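Local coordinates for lipoprotein LpqN (Mycobacterium tuberculosis, PDB 6E5F) that supports cell envelope biogenesis as a lipid-binding lipoprotein that interacts with the periplasmic loop domains of the mycolate transporters MmpL3 and MmpL11, at residues D86-D91 and N218-Q223; D92-P97 and G106-Q111; P115-T120 and D204-E209; L125-G130 and Q193-V198; A160-F165 and K186-P191. All coordinates share one frame; numbering follows the deposited sequence.

Overall arrangement
Contacts 2, 3, 4 and 5 reach the large curled antiparallel sheet, while contact 1 lays a loop on helix 210-223. Contact 4 is a buried strand pairing; the other four are partly buried, and contact 1 has mainly proline-aliphatic packing and a water. Contacts 3 and 4 use strand 195-206 at opposite sides of the chain's centre, about 31 Å apart between centres: water and carboxylates dominate the first, the second has backbone pairing with Lys127 along Phe197 on one face and Leu128-Val198 packing on the other. Contact 1 touches contact 2 through Pro90 and Ile107, and contact 5 through the Asp221-Lys186 salt bridge. Contacts 2 and 3 meet along Tyr109 and Pro119, contacts 4 and 5 along Phe197 and Ile190.

Contact 1 of 5, residues D86-D91 and N218-Q223; sequences DLPVPD and NVIDEQ
Pro88 and Pro90, in the irregular loop between strands 84-86 and 93-96, pack against Val219 and Ile220 in the last turns of helix 210-223, a loop-on-helix contact that is mainly apolar. Pro88 has the broadest contact with the helix. Its CG lies 3.7 Å from Ile220 CA and touches the Val219 side chain at CG1, at 3.8 Å, so the ring rests on the helix backbone as well as on a methyl. A proline suits this place because its compact, rigid ring presents hydrocarbon and it has no N-H to satisfy. Val219 places CG1 anti to its backbone N (chi1 178°), which directs that methyl between the two prolines; Pro90 CG meets it at 3.9 Å. The family is placed in the Mog1p/PsbP clan, consistent with a fold in which helices pack on an antiparallel sheet, and here the helix also faces lipid: the side chain of Ile220 comes within about 4 Å of the bound trehalose glycolipid. Ile220 CG2 also touches Leu87 CD1, at 4.2 Å. Nearer the solvent the chemistry becomes polar. Gln223 reaches over Pro88, with OE1 3.5 Å from Pro88 CB, and a water bridges Asp86 OD2, at 2.6 Å, and Gln223 O, at 2.9 Å.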
# COMPACT_ATOMS: atom_id res chain seq x y z
N ASP A 86 -11.01 1.79 -8.10
CA ASP A 86 -11.08 0.70 -9.08
C ASP A 86 -9.65 0.24 -9.36
O ASP A 86 -8.96 0.80 -10.21
CB ASP A 86 -11.78 1.17 -10.34
CG ASP A 86 -11.89 0.08 -11.39
OD1 ASP A 86 -12.50 -0.97 -11.10
OD2 ASP A 86 -11.37 0.28 -12.51
N LEU A 87 -9.21 -0.78 -8.62
CA LEU A 87 -7.92 -1.41 -8.87
C LEU A 87 -8.07 -2.48 -9.96
O LEU A 87 -9.04 -3.24 -9.95
CB LEU A 87 -7.40 -2.10 -7.61
CG LEU A 87 -6.51 -1.39 -6.59
CD1 LEU A 87 -5.84 -0.13 -7.12
CD2 LEU A 87 -7.28 -1.09 -5.31
N PRO A 88 -7.14 -2.57 -10.90
CA PRO A 88 -7.21 -3.62 -11.91
C PRO A 88 -6.70 -4.95 -11.37
O PRO A 88 -5.94 -5.01 -10.40
CB PRO A 88 -6.28 -3.10 -13.01
CG PRO A 88 -5.24 -2.35 -12.26
CD PRO A 88 -5.96 -1.70 -11.10
N VAL A 89 -7.15 -6.02 -12.02
CA VAL A 89 -6.63 -7.36 -11.75
C VAL A 89 -5.76 -7.75 -12.94
O VAL A 89 -6.29 -8.15 -13.98
CB VAL A 89 -7.77 -8.37 -11.53
CG1 VAL A 89 -7.20 -9.76 -11.29
CG2 VAL A 89 -8.65 -7.94 -10.37
N PRO A 90 -4.44 -7.65 -12.84
CA PRO A 90 -3.59 -7.98 -13.99
C PRO A 90 -3.77 -9.43 -14.41
O PRO A 90 -4.25 -10.28 -13.66
CB PRO A 90 -2.17 -7.73 -13.47
CG PRO A 90 -2.34 -6.80 -12.31
CD PRO A 90 -3.65 -7.17 -11.69
N ASP A 91 -3.39 -9.70 -15.66
CA ASP A 91 -3.47 -11.06 -16.18
C ASP A 91 -2.59 -11.99 -15.34
O ASP A 91 -1.51 -11.62 -14.90
CB ASP A 91 -3.02 -11.09 -17.64
CG ASP A 91 -4.00 -10.39 -18.56
OD1 ASP A 91 -5.21 -10.40 -18.26
OD2 ASP A 91 -3.56 -9.82 -19.58
N ASN A 218 2.92 -1.89 -12.85
CA ASN A 218 2.66 -1.07 -14.03
C ASN A 218 1.18 -1.07 -14.38
O ASN A 218 0.61 -0.02 -14.71
CB ASN A 218 3.48 -1.58 -15.21
CG ASN A 218 4.96 -1.57 -14.93
OD1 ASN A 218 5.49 -0.62 -14.35
ND2 ASN A 218 5.64 -2.63 -15.34
N VAL A 219 0.54 -2.24 -14.33
CA VAL A 219 -0.89 -2.32 -14.61
C VAL A 219 -1.67 -1.46 -13.62
O VAL A 219 -2.57 -0.71 -14.01
CB VAL A 219 -1.35 -3.79 -14.59
CG1 VAL A 219 -2.84 -3.88 -14.84
CG2 VAL A 219 -0.57 -4.60 -15.62
N ILE A 220 -1.32 -1.55 -12.34
CA ILE A 220 -2.01 -0.77 -11.32
C ILE A 220 -1.80 0.72 -11.56
O ILE A 220 -2.74 1.51 -11.47
CB ILE A 220 -1.54 -1.20 -9.92
CG1 ILE A 220 -2.01 -2.63 -9.62
CG2 ILE A 220 -2.04 -0.22 -8.86
CD1 ILE A 220 -1.40 -3.25 -8.37
N ASP A 221 -0.57 1.12 -11.86
CA ASP A 221 -0.28 2.54 -12.03
C ASP A 221 -1.05 3.15 -13.19
O ASP A 221 -1.45 4.32 -13.13
CB ASP A 221 1.22 2.75 -12.23
CG ASP A 221 2.03 2.44 -10.98
OD1 ASP A 221 1.42 2.22 -9.92
OD2 ASP A 221 3.27 2.41 -11.07
N GLU A 222 -1.29 2.38 -14.25
CA GLU A 222 -1.86 2.94 -15.47
C GLU A 222 -3.38 2.82 -15.54
O GLU A 222 -4.00 3.60 -16.27
CB GLU A 222 -1.22 2.29 -16.70
CG GLU A 222 -1.88 1.01 -17.18
CD GLU A 222 -1.18 0.38 -18.37
OE1 GLU A 222 -0.01 0.74 -18.63
OE2 GLU A 222 -1.80 -0.48 -19.04
N GLN A 223 -3.99 1.88 -14.82
CA GLN A 223 -5.41 1.61 -14.96
C GLN A 223 -6.25 1.96 -13.74
O GLN A 223 -7.48 1.95 -13.83
CB GLN A 223 -5.65 0.13 -15.31
CG GLN A 223 -4.95 -0.32 -16.59
CD GLN A 223 -5.32 -1.73 -17.00
OE1 GLN A 223 -6.25 -2.33 -16.47
NE2 GLN A 223 -4.57 -2.28 -17.96
O HOH W 1 -8.94 -0.50 -13.13

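Contact 2 of 5, residues D92-P97 and G106-Q111; sequences DWRLLP and GIVYTQ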
# COMPACT_ATOMS: atom_id res chain seq x y z
N ASP A 92 -3.09 -13.21 -15.13
CA ASP A 92 -2.46 -14.25 -14.32
C ASP A 92 -2.54 -13.96 -12.82
O ASP A 92 -2.00 -14.74 -12.03
CB ASP A 92 -1.00 -14.53 -14.72
CG ASP A 92 -0.89 -15.09 -16.13
OD1 ASP A 92 -1.86 -15.72 -16.60
OD2 ASP A 92 0.17 -14.91 -16.76
N TRP A 93 -3.18 -12.87 -12.41
CA TRP A 93 -3.48 -12.61 -11.01
C TRP A 93 -4.96 -12.83 -10.76
O TRP A 93 -5.78 -12.73 -11.68
CB TRP A 93 -3.12 -11.17 -10.63
CG TRP A 93 -1.65 -10.88 -10.66
CD1 TRP A 93 -0.85 -10.81 -11.76
CD2 TRP A 93 -0.81 -10.60 -9.53
NE1 TRP A 93 0.44 -10.51 -11.39
CE2 TRP A 93 0.49 -10.38 -10.02
CE3 TRP A 93 -1.03 -10.52 -8.15
CZ2 TRP A 93 1.56 -10.08 -9.19
CZ3 TRP A 93 0.03 -10.23 -7.33
CH2 TRP A 93 1.32 -10.01 -7.85
N ARG A 94 -5.31 -13.16 -9.52
CA ARG A 94 -6.70 -13.34 -9.14
C ARG A 94 -7.05 -12.38 -8.00
O ARG A 94 -6.21 -12.04 -7.17
CB ARG A 94 -7.01 -14.79 -8.74
CG ARG A 94 -6.65 -15.19 -7.31
CD ARG A 94 -7.45 -16.42 -6.87
NE ARG A 94 -7.55 -16.52 -5.41
CZ ARG A 94 -6.77 -17.29 -4.64
NH1 ARG A 94 -5.82 -18.05 -5.18
NH2 ARG A 94 -6.95 -17.29 -3.33
N LEU A 95 -8.31 -11.98 -7.97
CA LEU A 95 -8.79 -11.02 -6.98
C LEU A 95 -8.92 -11.69 -5.62
O LEU A 95 -9.41 -12.82 -5.50
CB LEU A 95 -10.16 -10.49 -7.42
CG LEU A 95 -10.74 -9.29 -6.69
CD1 LEU A 95 -9.77 -8.13 -6.68
CD2 LEU A 95 -12.06 -8.88 -7.34
N LEU A 96 -8.46 -10.98 -4.58
CA LEU A 96 -8.63 -11.43 -3.20
C LEU A 96 -9.76 -10.65 -2.57
O LEU A 96 -9.75 -9.41 -2.62
CB LEU A 96 -7.35 -11.19 -2.41
CG LEU A 96 -6.12 -12.03 -2.76
CD1 LEU A 96 -4.94 -11.61 -1.89
CD2 LEU A 96 -6.40 -13.51 -2.59
N PRO A 97 -10.76 -11.30 -1.97
CA PRO A 97 -11.81 -10.54 -1.28
C PRO A 97 -11.27 -9.89 -0.02
O PRO A 97 -10.18 -10.19 0.45
CB PRO A 97 -12.85 -11.61 -0.95
CG PRO A 97 -12.06 -12.86 -0.81
CD PRO A 97 -10.93 -12.75 -1.80
N GLY A 106 -7.28 -7.38 -2.49
CA GLY A 106 -5.94 -7.46 -3.05
C GLY A 106 -5.93 -8.37 -4.26
O GLY A 106 -6.97 -8.73 -4.81
N ILE A 107 -4.71 -8.73 -4.67
CA ILE A 107 -4.51 -9.65 -5.77
C ILE A 107 -3.38 -10.60 -5.39
O ILE A 107 -2.45 -10.22 -4.67
CB ILE A 107 -4.20 -8.92 -7.10
CG1 ILE A 107 -3.03 -7.95 -6.91
CG2 ILE A 107 -5.43 -8.19 -7.60
CD1 ILE A 107 -2.55 -7.31 -8.20
N VAL A 108 -3.48 -11.83 -5.88
CA VAL A 108 -2.45 -12.85 -5.68
C VAL A 108 -2.11 -13.45 -7.04
O VAL A 108 -2.98 -13.61 -7.90
CB VAL A 108 -2.91 -13.93 -4.69
CG1 VAL A 108 -4.18 -14.62 -5.18
CG2 VAL A 108 -1.81 -14.95 -4.46
N TYR A 109 -0.83 -13.76 -7.23
CA TYR A 109 -0.36 -14.33 -8.49
C TYR A 109 -0.74 -15.81 -8.55
O TYR A 109 -0.52 -16.55 -7.59
CB TYR A 109 1.15 -14.16 -8.59
CG TYR A 109 1.74 -14.51 -9.94
CD1 TYR A 109 1.33 -13.84 -11.08
CD2 TYR A 109 2.73 -15.48 -10.06
CE1 TYR A 109 1.87 -14.15 -12.32
CE2 TYR A 109 3.28 -15.79 -11.28
CZ TYR A 109 2.84 -15.12 -12.41
OH TYR A 109 3.38 -15.43 -13.64
N THR A 110 -1.28 -16.23 -9.69
CA THR A 110 -1.84 -17.57 -9.83
C THR A 110 -0.83 -18.61 -10.31
O THR A 110 -1.20 -19.77 -10.48
CB THR A 110 -3.03 -17.55 -10.80
OG1 THR A 110 -2.58 -17.20 -12.12
CG2 THR A 110 -4.08 -16.56 -10.34
N GLN A 111 0.42 -18.22 -10.54
CA GLN A 111 1.47 -19.16 -10.96
C GLN A 111 2.71 -18.98 -10.09
O GLN A 111 3.81 -18.74 -10.60
CB GLN A 111 1.79 -18.96 -12.44
CG GLN A 111 0.70 -19.47 -13.37
CD GLN A 111 0.72 -18.81 -14.73
OE1 GLN A 111 1.59 -17.98 -15.02
NE2 GLN A 111 -0.24 -19.17 -15.58
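Trp93 packs its indole between Tyr109, its non-hydrogen-bonded partner across an antiparallel hairpin, and Ile107, placed diagonally on the same strand. Its CB starts 3.7 Å from Val108 O. CG is set anti to the carbonyl carbon (chi1 -67°), and the indole therefore swings across the partner strand. CE3 passes over that backbone, 3.3 Å from Val108 C, and CZ3 continues to Tyr109 N, at 3.6 Å. Ile107 CD1 lies against one indole face and Tyr109 CD1 against the opposite one. Tyr109 CB stands almost exactly above the six-membered ring, 4.0 Å from its centroid, a CH-pi contact. On the pyrrole side Trp93 NE1 meets Tyr109 CD1 at 3.5 Å. A wide, flat indole suits a place with partners over both faces. Backbone bonds fix the register, among them Arg94 N to Val108 O, 2.9 Å. Thr212, Leu213 and Ala216 of helix 210-223 cover Trp93, while Ile107 and Tyr109 bond through their backbones to Ile121 of strand 120-130 and to Pro119 just before it.

Contact 3 of 5, residues P115-T120 and D204-E209; sequences PNDPPT and DALDDE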
# COMPACT_ATOMS: atom_id res chain seq x y z
N PRO A 115 3.41 -22.26 -3.91
CA PRO A 115 2.00 -21.92 -3.64
C PRO A 115 1.73 -21.55 -2.19
O PRO A 115 0.70 -20.93 -1.91
CB PRO A 115 1.23 -23.19 -4.06
CG PRO A 115 2.24 -24.28 -3.98
CD PRO A 115 3.56 -23.66 -4.34
N ASN A 116 2.62 -21.91 -1.27
CA ASN A 116 2.50 -21.48 0.12
C ASN A 116 3.08 -20.09 0.36
O ASN A 116 3.00 -19.59 1.48
CB ASN A 116 3.21 -22.48 1.03
CG ASN A 116 2.37 -23.73 1.28
OD1 ASN A 116 1.65 -23.81 2.28
ND2 ASN A 116 2.47 -24.70 0.38
N ASP A 117 3.66 -19.46 -0.66
CA ASP A 117 4.26 -18.13 -0.52
C ASP A 117 4.19 -17.41 -1.86
O ASP A 117 5.22 -17.10 -2.47
CB ASP A 117 5.70 -18.25 -0.03
CG ASP A 117 6.26 -16.94 0.48
OD1 ASP A 117 5.53 -15.93 0.45
OD2 ASP A 117 7.43 -16.92 0.91
N PRO A 118 2.99 -17.11 -2.34
CA PRO A 118 2.84 -16.51 -3.67
C PRO A 118 3.03 -15.00 -3.61
O PRO A 118 2.78 -14.37 -2.58
CB PRO A 118 1.39 -16.85 -4.03
CG PRO A 118 0.68 -16.85 -2.71
CD PRO A 118 1.68 -17.42 -1.73
N PRO A 119 3.47 -14.39 -4.71
CA PRO A 119 3.47 -12.92 -4.77
C PRO A 119 2.07 -12.37 -4.56
O PRO A 119 1.09 -12.90 -5.10
CB PRO A 119 3.98 -12.62 -6.19
CG PRO A 119 4.72 -13.84 -6.60
CD PRO A 119 4.02 -14.99 -5.94
N THR A 120 1.98 -11.30 -3.78
CA THR A 120 0.70 -10.69 -3.46
C THR A 120 0.84 -9.18 -3.42
O THR A 120 1.90 -8.64 -3.08
CB THR A 120 0.17 -11.15 -2.10
OG1 THR A 120 1.06 -10.72 -1.06
CG2 THR A 120 0.01 -12.66 -2.05
N ASP A 204 4.48 -7.85 -1.81
CA ASP A 204 5.48 -8.71 -1.20
C ASP A 204 5.65 -9.97 -2.05
O ASP A 204 4.67 -10.56 -2.50
CB ASP A 204 5.05 -9.09 0.22
CG ASP A 204 5.85 -10.26 0.78
OD1 ASP A 204 7.01 -10.06 1.16
OD2 ASP A 204 5.30 -11.38 0.83
N ALA A 205 6.90 -10.36 -2.25
CA ALA A 205 7.20 -11.60 -2.95
C ALA A 205 8.61 -12.04 -2.58
O ALA A 205 9.43 -11.25 -2.11
CB ALA A 205 7.09 -11.43 -4.47
N LEU A 206 8.87 -13.33 -2.79
CA LEU A 206 10.24 -13.81 -2.70
C LEU A 206 11.10 -13.11 -3.74
O LEU A 206 10.63 -12.74 -4.82
CB LEU A 206 10.28 -15.32 -2.92
CG LEU A 206 9.66 -16.16 -1.80
CD1 LEU A 206 9.37 -17.57 -2.28
CD2 LEU A 206 10.57 -16.19 -0.58
N ASP A 207 12.38 -12.92 -3.40
CA ASP A 207 13.30 -12.19 -4.27
C ASP A 207 13.24 -12.67 -5.71
O ASP A 207 13.24 -11.86 -6.65
CB ASP A 207 14.73 -12.34 -3.73
CG ASP A 207 15.76 -11.68 -4.62
OD1 ASP A 207 15.76 -10.43 -4.68
OD2 ASP A 207 16.57 -12.40 -5.25
N ASP A 208 13.18 -13.99 -5.93
CA ASP A 208 13.22 -14.52 -7.28
C ASP A 208 11.98 -14.17 -8.10
O ASP A 208 12.01 -14.34 -9.32
CB ASP A 208 13.44 -16.03 -7.25
CG ASP A 208 13.90 -16.58 -8.59
OD1 ASP A 208 14.89 -16.07 -9.14
OD2 ASP A 208 13.27 -17.54 -9.08
N GLU A 209 10.91 -13.68 -7.47
CA GLU A 209 9.70 -13.28 -8.17
C GLU A 209 9.51 -11.77 -8.17
O GLU A 209 8.39 -11.27 -8.30
CB GLU A 209 8.48 -14.02 -7.61
CG GLU A 209 8.52 -15.51 -7.93
CD GLU A 209 7.51 -16.33 -7.16
OE1 GLU A 209 6.55 -16.83 -7.78
OE2 GLU A 209 7.68 -16.49 -5.93
O HOH W 2 6.79 -14.99 -3.66
O HOH W 3 5.96 -18.22 -4.79
O HOH W 4 3.14 -12.26 -0.07
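The carboxylate of Glu209 turns one flat side to the Pro119 ring: Pro119 CG stands 3.8 Å from Glu209 CD, nearly straight above the carboxylate plane. Its oxygens are taken up by polar partners, OE1 by the backbone N of Ala113 and OE2 by two waters. Leu206 also lies over a face of the Asp117 carboxylate, but offset: Leu206 CG is above Asp117 OD2, 3.6 Å away. Both acids thus offer a flat side to hydrocarbon while their oxygens find donors. One of the two waters donates to Asp117 O and to Glu209 OE2, each at 2.9 Å, and accepts from Leu206 N at 2.8 Å. It links the two chain segments beyond the last direct backbone pair, Thr120-Asp204. Asp117 OD1 and Asp204 OD2 come within 4.6 Å of each other, a like-charge approach that Arg181 probably eases by forming salt bridges to both carboxylates. Beside these acids Pro119 CB meets Ala205 CB at 3.7 Å; a small alanine suits a spot where the loop's backbone runs close to the strand. Thr120 N bonds to Asp204 O, 3.1 Å, and Asp204 N returns the bond to Thr120 O. This reciprocal pair is an antiparallel hydrogen-bonded bridge, where strand 120-130 begins and strand 195-206 nears its end, with Glu209 following as the N-cap of helix 210-223.

Contact 4 of 5, residues L125-G130 and Q193-V198; sequences LSKLTG and QGAVFV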
# COMPACT_ATOMS: atom_id res chain seq x y z
N LEU A 125 -7.42 0.52 3.21
CA LEU A 125 -7.97 1.87 3.10
C LEU A 125 -8.40 2.32 4.49
O LEU A 125 -9.14 1.62 5.18
CB LEU A 125 -9.14 1.93 2.13
CG LEU A 125 -9.70 3.33 1.84
CD1 LEU A 125 -8.63 4.24 1.25
CD2 LEU A 125 -10.90 3.25 0.91
N SER A 126 -7.91 3.49 4.90
CA SER A 126 -8.22 4.07 6.19
C SER A 126 -8.80 5.46 5.98
O SER A 126 -8.47 6.15 5.00
CB SER A 126 -6.97 4.18 7.07
OG SER A 126 -6.32 2.93 7.20
N LYS A 127 -9.65 5.88 6.91
CA LYS A 127 -10.26 7.20 6.91
C LYS A 127 -9.69 7.94 8.10
O LYS A 127 -9.81 7.48 9.24
CB LYS A 127 -11.77 7.08 7.03
CG LYS A 127 -12.51 8.41 7.03
CD LYS A 127 -14.01 8.19 7.17
CE LYS A 127 -14.79 9.47 7.05
NZ LYS A 127 -16.26 9.22 7.21
N LEU A 128 -9.06 9.08 7.84
CA LEU A 128 -8.47 9.91 8.88
C LEU A 128 -9.26 11.21 8.99
O LEU A 128 -9.50 11.88 7.98
CB LEU A 128 -7.01 10.23 8.55
CG LEU A 128 -6.11 9.02 8.30
CD1 LEU A 128 -4.67 9.47 8.06
CD2 LEU A 128 -6.18 8.03 9.44
N THR A 129 -9.68 11.54 10.20
CA THR A 129 -10.38 12.79 10.46
C THR A 129 -9.71 13.50 11.63
O THR A 129 -8.99 12.89 12.43
CB THR A 129 -11.86 12.56 10.77
OG1 THR A 129 -11.99 11.62 11.84
CG2 THR A 129 -12.59 12.04 9.54
N GLY A 130 -9.95 14.80 11.71
CA GLY A 130 -9.41 15.60 12.80
C GLY A 130 -8.28 16.49 12.33
O GLY A 130 -8.36 17.12 11.28
N GLN A 193 -14.57 14.65 1.46
CA GLN A 193 -15.75 14.54 2.32
C GLN A 193 -15.40 14.69 3.80
O GLN A 193 -15.75 13.85 4.63
CB GLN A 193 -16.50 13.24 2.05
CG GLN A 193 -17.04 13.13 0.63
CD GLN A 193 -17.86 11.88 0.43
OE1 GLN A 193 -18.85 11.67 1.11
NE2 GLN A 193 -17.45 11.04 -0.51
N GLY A 194 -14.72 15.78 4.12
CA GLY A 194 -14.37 16.07 5.50
C GLY A 194 -13.36 15.11 6.11
O GLY A 194 -13.28 15.02 7.34
N ALA A 195 -12.59 14.41 5.30
CA ALA A 195 -11.65 13.44 5.81
C ALA A 195 -10.47 13.36 4.86
O ALA A 195 -10.48 13.95 3.77
CB ALA A 195 -12.30 12.06 5.98
N VAL A 196 -9.44 12.64 5.27
CA VAL A 196 -8.34 12.26 4.40
C VAL A 196 -8.32 10.75 4.38
O VAL A 196 -8.04 10.11 5.40
CB VAL A 196 -7.00 12.84 4.87
CG1 VAL A 196 -5.88 12.35 3.99
CG2 VAL A 196 -7.04 14.36 4.85
N PHE A 197 -8.64 10.17 3.23
CA PHE A 197 -8.54 8.73 3.06
C PHE A 197 -7.13 8.39 2.63
O PHE A 197 -6.51 9.11 1.84
CB PHE A 197 -9.56 8.25 2.03
CG PHE A 197 -10.99 8.38 2.49
CD1 PHE A 197 -11.67 9.56 2.33
CD2 PHE A 197 -11.63 7.31 3.09
CE1 PHE A 197 -12.99 9.67 2.77
CE2 PHE A 197 -12.94 7.41 3.52
CZ PHE A 197 -13.61 8.60 3.36
N VAL A 198 -6.61 7.30 3.17
CA VAL A 198 -5.24 6.85 2.89
C VAL A 198 -5.33 5.42 2.37
O VAL A 198 -5.72 4.51 3.11
CB VAL A 198 -4.35 6.94 4.13
CG1 VAL A 198 -2.92 6.48 3.78
CG2 VAL A 198 -4.34 8.35 4.70
O HOH W 5 -4.49 2.90 5.05
O HOH W 6 -16.44 10.86 4.56
O HOH W 7 -11.04 15.81 9.02
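Lys127 and Phe197 face each other as a non-hydrogen-bonded pair between strands 120-130 and 195-206, antiparallel neighbours in the large curled sheet, flanked by the hydrogen-bonded pairs Ser126-Val198 and Leu128-Val196. Each flanking pair closes with two backbone bonds, for example Leu128 N to Val196 O and Val196 N to Leu128 O, both 2.8 Å. The two strand directions make 155°, near to antiparallel but twisted. Lys127 has CG anti to its backbone N (chi1 -180°) and its chain stays extended, so the methylenes run alongside the Phe197 ring. CG lies over the ring face, 4.1 Å from the centroid, in a CH-pi contact, and CE goes on to Ala195 CB at 3.7 Å. Lysine suits this edge of the core because its hydrocarbon can cover an aromatic while NZ reaches water; that water also donates to Gln193 O. On the other face Leu128 and Val198 pack as branched aliphatics, Leu128 CD1 to Val198 CG2 at 3.6 Å, while Ser126 on that face turns its OG to a water shared with Val198 O. Ile70 and Glu72 of strand 70-74 flank Leu128. Toward the end of the pairing Thr129 CG2 touches Ala195 CB at 3.6 Å. Past it a water replaces a direct bond, accepting from Gly130 N at 3.1 Å and donating to Gly194 O at 2.9 Å.

Contact 5 of 5, residues A160-F165 and K186-P191; sequences ATLGGF and KTVVIP
Leu162, Phe165, Val188 and Ile190 form the apolar centre, where the end of strand 152-162 and the turn after it rest on strand 179-192. The Phe165 ring receives Ile190 CG2 over one face, 3.9 Å from its centroid, in a CH-pi contact 17° off the normal. Phe165 has CG anti to the carbonyl carbon (chi1 -72°), which lays the ring along the strand toward Pro191. Its CB meets Val188 CG1 at 3.8 Å. The other methyl of Val188, CG2, touches Leu162 CB at 3.8 Å, so this beta-branched residue bridges the two ends of the turn. Outward, the Lys186 chain is extended, with CE 3.8 Å from Ala160 CB, an alanine small enough to let the methylenes pass. In the conformer described, NZ bonds to Thr161 O at 3.1 Å, coming from above the carbonyl plane, and also makes a salt bridge to Asp221 of helix 210-223. The two acceptors would probably steady the ammonium group; the Lys186 side chain comes within about 4 Å of the bound glycolipid. Leu162 and Phe165 bond reciprocally, Phe165 N to Leu162 O being 2.9 Å. The arrangement is a beta hairpin with a two-residue type I' turn, Gly163-Gly164, both at positive phi; its second strand pairs with 179-192, and the curl of the sheet brings the end of the first over 179-192 at 63°.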
# COMPACT_ATOMS: atom_id res chain seq x y z
N ALA A 160 4.73 10.03 -6.44
CA ALA A 160 4.01 9.41 -7.53
C ALA A 160 2.58 9.94 -7.52
O ALA A 160 2.21 10.78 -6.70
CB ALA A 160 4.04 7.88 -7.39
N THR A 161 1.78 9.44 -8.45
CA THR A 161 0.35 9.72 -8.47
C THR A 161 -0.40 8.43 -8.76
O THR A 161 0.15 7.48 -9.32
CB THR A 161 -0.00 10.78 -9.53
OG1 THR A 161 0.31 10.28 -10.83
CG2 THR A 161 0.76 12.08 -9.28
N LEU A 162 -1.66 8.41 -8.35
CA LEU A 162 -2.56 7.29 -8.65
C LEU A 162 -3.96 7.87 -8.79
O LEU A 162 -4.42 8.57 -7.89
CB LEU A 162 -2.53 6.26 -7.52
CG LEU A 162 -2.38 4.76 -7.82
CD1 LEU A 162 -3.39 3.95 -7.02
CD2 LEU A 162 -2.44 4.40 -9.29
N GLY A 163 -4.61 7.59 -9.91
CA GLY A 163 -5.96 8.08 -10.14
C GLY A 163 -6.12 9.58 -9.98
O GLY A 163 -7.21 10.05 -9.63
N GLY A 164 -5.05 10.34 -10.21
CA GLY A 164 -5.09 11.78 -10.10
C GLY A 164 -4.74 12.33 -8.73
O GLY A 164 -4.71 13.56 -8.57
N PHE A 165 -4.48 11.48 -7.75
CA PHE A 165 -4.16 11.89 -6.39
C PHE A 165 -2.68 11.69 -6.11
O PHE A 165 -2.01 10.86 -6.73
CB PHE A 165 -5.00 11.11 -5.37
CG PHE A 165 -6.45 11.51 -5.37
CD1 PHE A 165 -6.89 12.55 -4.57
CD2 PHE A 165 -7.37 10.86 -6.18
CE1 PHE A 165 -8.22 12.93 -4.57
CE2 PHE A 165 -8.70 11.23 -6.17
CZ PHE A 165 -9.12 12.27 -5.37
N LYS A 186 2.93 1.56 -1.87
CA LYS A 186 2.45 2.81 -2.44
C LYS A 186 1.37 3.35 -1.52
O LYS A 186 0.41 2.65 -1.21
CB LYS A 186 1.90 2.61 -3.86
CG LYS A 186 1.64 3.93 -4.58
CD LYS A 186 1.46 3.75 -6.08
CE LYS A 186 1.61 5.07 -6.82
NZ LYS A 186 1.66 4.91 -8.31
N THR A 187 1.55 4.59 -1.09
CA THR A 187 0.59 5.28 -0.24
C THR A 187 -0.03 6.40 -1.05
O THR A 187 0.68 7.21 -1.64
CB THR A 187 1.29 5.84 1.00
OG1 THR A 187 1.84 4.77 1.78
CG2 THR A 187 0.31 6.63 1.87
N VAL A 188 -1.36 6.44 -1.10
CA VAL A 188 -2.09 7.46 -1.85
C VAL A 188 -2.95 8.23 -0.86
O VAL A 188 -3.67 7.62 -0.06
CB VAL A 188 -2.99 6.82 -2.93
CG1 VAL A 188 -3.60 7.90 -3.82
CG2 VAL A 188 -2.21 5.80 -3.76
N VAL A 189 -2.86 9.55 -0.91
CA VAL A 189 -3.64 10.42 -0.02
C VAL A 189 -4.81 10.99 -0.81
O VAL A 189 -4.62 11.58 -1.88
CB VAL A 189 -2.76 11.51 0.59
CG1 VAL A 189 -3.57 12.44 1.45
CG2 VAL A 189 -1.67 10.88 1.43
N ILE A 190 -6.01 10.80 -0.27
CA ILE A 190 -7.24 11.12 -0.98
C ILE A 190 -8.08 12.02 -0.08
O ILE A 190 -8.94 11.53 0.67
CB ILE A 190 -8.00 9.85 -1.38
CG1 ILE A 190 -7.10 8.89 -2.17
CG2 ILE A 190 -9.26 10.20 -2.18
CD1 ILE A 190 -7.62 7.46 -2.20
N PRO A 191 -7.86 13.34 -0.09
CA PRO A 191 -8.71 14.23 0.71
C PRO A 191 -10.11 14.27 0.12
O PRO A 191 -10.28 14.51 -1.08
CB PRO A 191 -8.01 15.59 0.61
CG PRO A 191 -6.64 15.30 0.07
CD PRO A 191 -6.80 14.09 -0.79